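Local atomic coordinates of metallo-carboxypeptidase (Pseudomonas aeruginosa, PDB entry 4A38), a protein that probably acts as a zinc-dependent carboxypeptidase of the M14 family, removing residues from the C-terminal ends of its substrates. Residues Leu171-Ile176 with Val266-Asp271; Gln178-Glu183 with Asn229-Ala234. All blocks are in the same frame, centred on the assembly; numbering follows the deposited sequence.

Overall arrangement
Contact 1 pairs two central strands of the catalytic domain's mixed sheet, and contact 2 builds part of the zinc site beyond the ends of those strands; their centres lie about 21 Å apart. Residues 178-183 follow almost directly on strand 171-177, while strand 268-275 runs on from Asp271 to the zinc ligand His273. Along the chain, contact 2 is nested inside the loop that contact 1 closes. The two touch where Asp271 OD1 lies 3.2 Å from Gln179 NE2, a probable hydrogen bond. Asp271 also comes within about 7 Å of the zinc ion and about 6 Å of benzylsuccinate (nearest atoms), whereas His180, Glu183 and Arg231 of contact 2 bind metal or inhibitor directly.

Contact 1 (Leu171-Ile176 with Val266-Asp271); sequences LKLWVI and VDLFLD
Trp174 and Phe269, their CA atoms 4.7 Å apart, pair neighbouring parallel strands in the middle of the mixed sheet of the zinc carboxypeptidase domain. The backbone ladder runs from Trp174 N to Leu268 O (2.9 Å), from Leu270 N to Trp174 O and from Ile176 N to Leu270 O.

At the Val266-Asp267 end, Asp267 N donates to Lys172 O, and Asp267 OD2 accepts Lys172 N at 2.8 Å through its anti lone pair. The bent Lys172 chain folds back to bring NZ 3.6 Å from the same Asp267 OD2, a salt bridge, while NZ also bonds His170 O. Asp267 OD1 pairs with Arg388.

Among apolar groups, Val266 CG2 sits over one face of the Trp174 indole, 3.9 Å from the five-membered ring centroid; Trp174 NE1 bonds Gly265 O. Phe269 CD1, at the ring edge, is 3.9 Å from Trp174 CB. Ile176 CD1 packs against the Phe269 ring and the carboxylate of Asp271, itself bonded to the zinc ligand His273. On the other face of the sheet, Leu173 CD2 meets Leu268 CB at 3.6 Å.

The buried Asp267 carboxylate, gripped by a backbone N-H and two cations, is probably held ionised and joins the segments at this end through charge; elsewhere backbone bonds and apolar packing dominate.

Contact 2 (Gln178-Glu183 with Asn229-Ala234); sequences QQHPGE and NLRTNA. With ZN (zinc ion), chain C; BZS (L-benzylsuccinic acid), chain D.
The backbones meet at a type I turn, His180 to Glu183, whose Gly182 N donates to Leu230 O at 2.9 Å in a straight bond of 167°. Pro181, inside the turn, lays its ring against the other loop, with CG 3.6 Å from Asn229 CB. Water 1 bridges Gln179 O and Arg231 O, donating to both.

The main side-chain feature is a stack. The Arg231 guanidinium lies flat on the His180 imidazole, centres 3.4 Å apart and planes at 26°, and CD of the same arginine rests over the ring. Arg231 starts with CG anti to its backbone N and bends at chi2 (79°), which brings the chain back alongside His180, so that the guanidinium lies over the ring. His180 and Glu183 form the His-x-x-Glu zinc motif of M14 peptidases: His180 binds the zinc ion through ND1 at 2.1 Å, Glu183 chelates it with OE1 and OE2, and His273 is the third protein ligand. Benzylsuccinate adds two more ligand atoms, O1 and O2 of one carboxylate, and its O2 also accepts Arg231 NH1 at 2.6 Å. NH2 of Arg231 reaches O3 of the second carboxylate at 2.8 Å. Water 2 accepts from Arg231 NH1 and lies 3.0 Å from Glu183 OE2. Asp238 serves as a second shell, taking His180 NE2 on one oxygen and Arg231 NE on the other, so it orients both stacked groups.

The zinc-binding loop joins strand 171-177 to helix 185-196, and its partner runs between helices 222-226 and 252-264.

Contact 1 (Leu171-Ile176 with Val266-Asp271)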
# COMPACT_ATOMS: atom_id res chain seq x y z
N LEU A 171 -24.49 7.13 -3.69
CA LEU A 171 -23.48 6.14 -4.04
C LEU A 171 -22.46 5.96 -2.92
O LEU A 171 -22.17 6.91 -2.19
CB LEU A 171 -22.78 6.55 -5.34
CG LEU A 171 -23.69 6.72 -6.56
CD1 LEU A 171 -22.97 7.50 -7.64
CD2 LEU A 171 -24.14 5.36 -7.07
N LYS A 172 -21.94 4.75 -2.79
CA LYS A 172 -20.94 4.44 -1.77
C LYS A 172 -19.63 4.03 -2.46
O LYS A 172 -19.57 3.00 -3.12
CB LYS A 172 -21.44 3.30 -0.87
CG LYS A 172 -22.49 3.73 0.15
CD LYS A 172 -23.84 4.03 -0.48
CE LYS A 172 -24.58 2.77 -0.88
NZ LYS A 172 -25.88 3.10 -1.54
N LEU A 173 -18.60 4.84 -2.29
CA LEU A 173 -17.32 4.54 -2.91
C LEU A 173 -16.32 4.09 -1.85
O LEU A 173 -15.90 4.90 -1.01
CB LEU A 173 -16.80 5.77 -3.66
CG LEU A 173 -17.81 6.54 -4.53
CD1 LEU A 173 -17.08 7.63 -5.31
CD2 LEU A 173 -18.52 5.58 -5.49
N TRP A 174 -15.94 2.82 -1.88
CA TRP A 174 -15.00 2.26 -0.91
C TRP A 174 -13.54 2.17 -1.37
O TRP A 174 -13.25 1.77 -2.50
CB TRP A 174 -15.45 0.85 -0.47
CG TRP A 174 -16.75 0.83 0.29
CD1 TRP A 174 -17.99 1.13 -0.19
CD2 TRP A 174 -16.93 0.44 1.66
NE1 TRP A 174 -18.94 0.94 0.79
CE2 TRP A 174 -18.32 0.52 1.93
CE3 TRP A 174 -16.06 0.03 2.68
CZ2 TRP A 174 -18.85 0.21 3.19
CZ3 TRP A 174 -16.59 -0.28 3.93
CH2 TRP A 174 -17.98 -0.19 4.17
N VAL A 175 -12.64 2.53 -0.47
CA VAL A 175 -11.21 2.49 -0.72
C VAL A 175 -10.52 1.99 0.54
O VAL A 175 -10.57 2.66 1.56
CB VAL A 175 -10.67 3.90 -1.01
CG1 VAL A 175 -9.19 3.83 -1.33
CG2 VAL A 175 -11.45 4.55 -2.14
N ILE A 176 -9.90 0.82 0.48
CA ILE A 176 -9.20 0.30 1.65
C ILE A 176 -7.74 0.05 1.26
O ILE A 176 -7.42 -0.18 0.08
CB ILE A 176 -9.85 -1.01 2.19
CG1 ILE A 176 -9.41 -2.24 1.39
CG2 ILE A 176 -11.37 -0.85 2.17
CD1 ILE A 176 -9.59 -2.09 -0.11
N VAL A 266 -22.13 -1.21 -1.50
CA VAL A 266 -20.94 -0.82 -2.25
C VAL A 266 -21.25 -0.57 -3.73
O VAL A 266 -21.91 -1.39 -4.37
CB VAL A 266 -19.86 -1.93 -2.17
CG1 VAL A 266 -18.60 -1.50 -2.88
CG2 VAL A 266 -19.58 -2.28 -0.71
N ASP A 267 -20.76 0.55 -4.27
CA ASP A 267 -20.97 0.92 -5.67
C ASP A 267 -19.65 1.15 -6.39
O ASP A 267 -19.62 1.54 -7.56
CB ASP A 267 -21.82 2.19 -5.75
CG ASP A 267 -23.14 2.02 -5.08
OD1 ASP A 267 -23.93 1.17 -5.55
OD2 ASP A 267 -23.39 2.71 -4.09
N LEU A 268 -18.56 0.92 -5.67
CA LEU A 268 -17.22 1.06 -6.21
C LEU A 268 -16.26 0.59 -5.14
O LEU A 268 -16.47 0.86 -3.96
CB LEU A 268 -16.91 2.51 -6.57
CG LEU A 268 -15.44 2.60 -7.01
CD1 LEU A 268 -15.34 3.22 -8.38
CD2 LEU A 268 -14.63 3.38 -5.97
N PHE A 269 -15.21 -0.11 -5.55
CA PHE A 269 -14.24 -0.62 -4.59
C PHE A 269 -12.81 -0.67 -5.13
O PHE A 269 -12.53 -1.33 -6.13
CB PHE A 269 -14.66 -2.03 -4.14
CG PHE A 269 -13.67 -2.70 -3.23
CD1 PHE A 269 -13.52 -2.28 -1.91
CD2 PHE A 269 -12.87 -3.75 -3.69
CE1 PHE A 269 -12.60 -2.90 -1.06
CE2 PHE A 269 -11.94 -4.36 -2.85
CZ PHE A 269 -11.81 -3.93 -1.53
N LEU A 270 -11.92 0.05 -4.46
CA LEU A 270 -10.51 0.06 -4.84
C LEU A 270 -9.69 -0.55 -3.69
O LEU A 270 -9.87 -0.15 -2.54
CB LEU A 270 -10.04 1.50 -5.12
CG LEU A 270 -10.80 2.33 -6.15
CD1 LEU A 270 -10.06 3.64 -6.41
CD2 LEU A 270 -10.93 1.56 -7.45
N ASP A 271 -8.83 -1.52 -4.00
CA ASP A 271 -7.99 -2.17 -3.00
C ASP A 271 -6.58 -1.73 -3.35
O ASP A 271 -6.06 -2.10 -4.40
CB ASP A 271 -8.15 -3.69 -3.10
CG ASP A 271 -7.49 -4.43 -1.95
OD1 ASP A 271 -7.16 -3.81 -0.92
OD2 ASP A 271 -7.31 -5.65 -2.09

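Contact 2 (Gln178-Glu183 with Asn229-Ala234)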
# COMPACT_ATOMS: atom_id res chain seq x y z
N GLN A 178 -3.49 -1.35 2.28
CA GLN A 178 -2.44 -2.09 2.96
C GLN A 178 -2.82 -3.36 3.74
O GLN A 178 -2.41 -3.53 4.90
CB GLN A 178 -1.65 -1.12 3.88
CG GLN A 178 -0.14 -1.42 4.01
CD GLN A 178 0.64 -0.23 4.58
OE1 GLN A 178 0.30 0.91 4.32
NE2 GLN A 178 1.69 -0.51 5.36
N GLN A 179 -3.61 -4.23 3.11
CA GLN A 179 -3.97 -5.50 3.74
C GLN A 179 -2.65 -6.24 3.92
O GLN A 179 -2.48 -7.06 4.82
CB GLN A 179 -4.88 -6.34 2.84
CG GLN A 179 -6.30 -5.82 2.67
CD GLN A 179 -7.18 -6.81 1.95
OE1 GLN A 179 -7.57 -7.84 2.51
NE2 GLN A 179 -7.50 -6.51 0.69
N HIS A 180 -1.71 -5.94 3.02
CA HIS A 180 -0.37 -6.52 3.06
C HIS A 180 0.51 -5.47 3.75
O HIS A 180 0.83 -4.42 3.17
CB HIS A 180 0.09 -6.85 1.63
CG HIS A 180 -0.67 -7.98 1.01
ND1 HIS A 180 -0.86 -8.10 -0.35
CD2 HIS A 180 -1.31 -9.04 1.58
CE1 HIS A 180 -1.58 -9.18 -0.59
NE2 HIS A 180 -1.87 -9.77 0.55
N PRO A 181 0.93 -5.76 4.99
CA PRO A 181 1.77 -4.87 5.81
C PRO A 181 3.01 -4.25 5.18
O PRO A 181 3.30 -3.08 5.40
CB PRO A 181 2.08 -5.72 7.04
CG PRO A 181 2.06 -7.11 6.50
CD PRO A 181 0.85 -7.10 5.60
N GLY A 182 3.75 -5.02 4.39
CA GLY A 182 4.95 -4.47 3.78
C GLY A 182 4.74 -3.46 2.66
O GLY A 182 5.69 -2.78 2.26
N GLU A 183 3.51 -3.34 2.17
CA GLU A 183 3.22 -2.42 1.07
C GLU A 183 2.84 -1.00 1.53
O GLU A 183 1.74 -0.50 1.25
CB GLU A 183 2.12 -3.05 0.20
CG GLU A 183 2.61 -4.29 -0.60
CD GLU A 183 1.48 -5.18 -1.12
OE1 GLU A 183 0.33 -4.70 -1.28
OE2 GLU A 183 1.75 -6.38 -1.38
N ASN A 229 6.03 -6.73 9.25
CA ASN A 229 5.68 -7.92 8.47
C ASN A 229 5.58 -7.51 6.99
O ASN A 229 5.50 -6.32 6.67
CB ASN A 229 4.31 -8.46 8.91
CG ASN A 229 4.40 -9.62 9.90
OD1 ASN A 229 3.38 -10.21 10.25
ND2 ASN A 229 5.60 -9.94 10.36
N LEU A 230 5.60 -8.50 6.10
CA LEU A 230 5.46 -8.24 4.68
C LEU A 230 4.06 -8.60 4.21
O LEU A 230 3.34 -7.76 3.67
CB LEU A 230 6.43 -9.07 3.83
CG LEU A 230 6.05 -9.16 2.33
CD1 LEU A 230 6.29 -7.83 1.64
CD2 LEU A 230 6.88 -10.25 1.64
N ARG A 231 3.68 -9.84 4.47
CA ARG A 231 2.43 -10.38 3.96
C ARG A 231 1.22 -10.66 4.85
O ARG A 231 0.07 -10.43 4.44
CB ARG A 231 2.78 -11.68 3.22
CG ARG A 231 1.71 -12.23 2.31
CD ARG A 231 1.69 -11.47 1.00
NE ARG A 231 0.64 -11.97 0.14
CZ ARG A 231 0.31 -11.44 -1.03
NH1 ARG A 231 0.97 -10.37 -1.48
NH2 ARG A 231 -0.69 -11.95 -1.74
N THR A 232 1.46 -11.16 6.05
CA THR A 232 0.35 -11.57 6.90
C THR A 232 0.03 -10.74 8.13
O THR A 232 0.81 -9.88 8.54
CB THR A 232 0.57 -13.04 7.34
OG1 THR A 232 1.87 -13.18 7.92
CG2 THR A 232 0.48 -13.97 6.14
N ASN A 233 -1.16 -10.98 8.70
CA ASN A 233 -1.54 -10.29 9.92
C ASN A 233 -0.91 -11.06 11.08
O ASN A 233 -0.17 -12.02 10.85
CB ASN A 233 -3.08 -10.19 10.07
CG ASN A 233 -3.76 -11.52 10.34
OD1 ASN A 233 -3.15 -12.59 10.33
ND2 ASN A 233 -5.06 -11.45 10.60
N ALA A 234 -1.18 -10.64 12.30
CA ALA A 234 -0.58 -11.28 13.47
C ALA A 234 -0.76 -12.80 13.49
O ALA A 234 0.16 -13.53 13.83
CB ALA A 234 -1.12 -10.66 14.76
ZN ZN C . -0.60 -6.68 -1.81
C1 BZS D . -0.33 -7.95 -4.13
C2 BZS D . -1.03 -8.63 -5.32
CA BZS D . -2.44 -9.04 -4.91
C BZS D . -2.37 -10.26 -3.98
CB BZS D . -3.29 -9.38 -6.13
O1 BZS D . -0.19 -6.71 -4.16
O2 BZS D . 0.01 -8.69 -3.18
O3 BZS D . -1.61 -11.19 -4.31
O4 BZS D . -3.10 -10.25 -2.97
O HOH W 1 -2.22 -9.63 5.22
O HOH W 2 3.44 -8.82 -1.28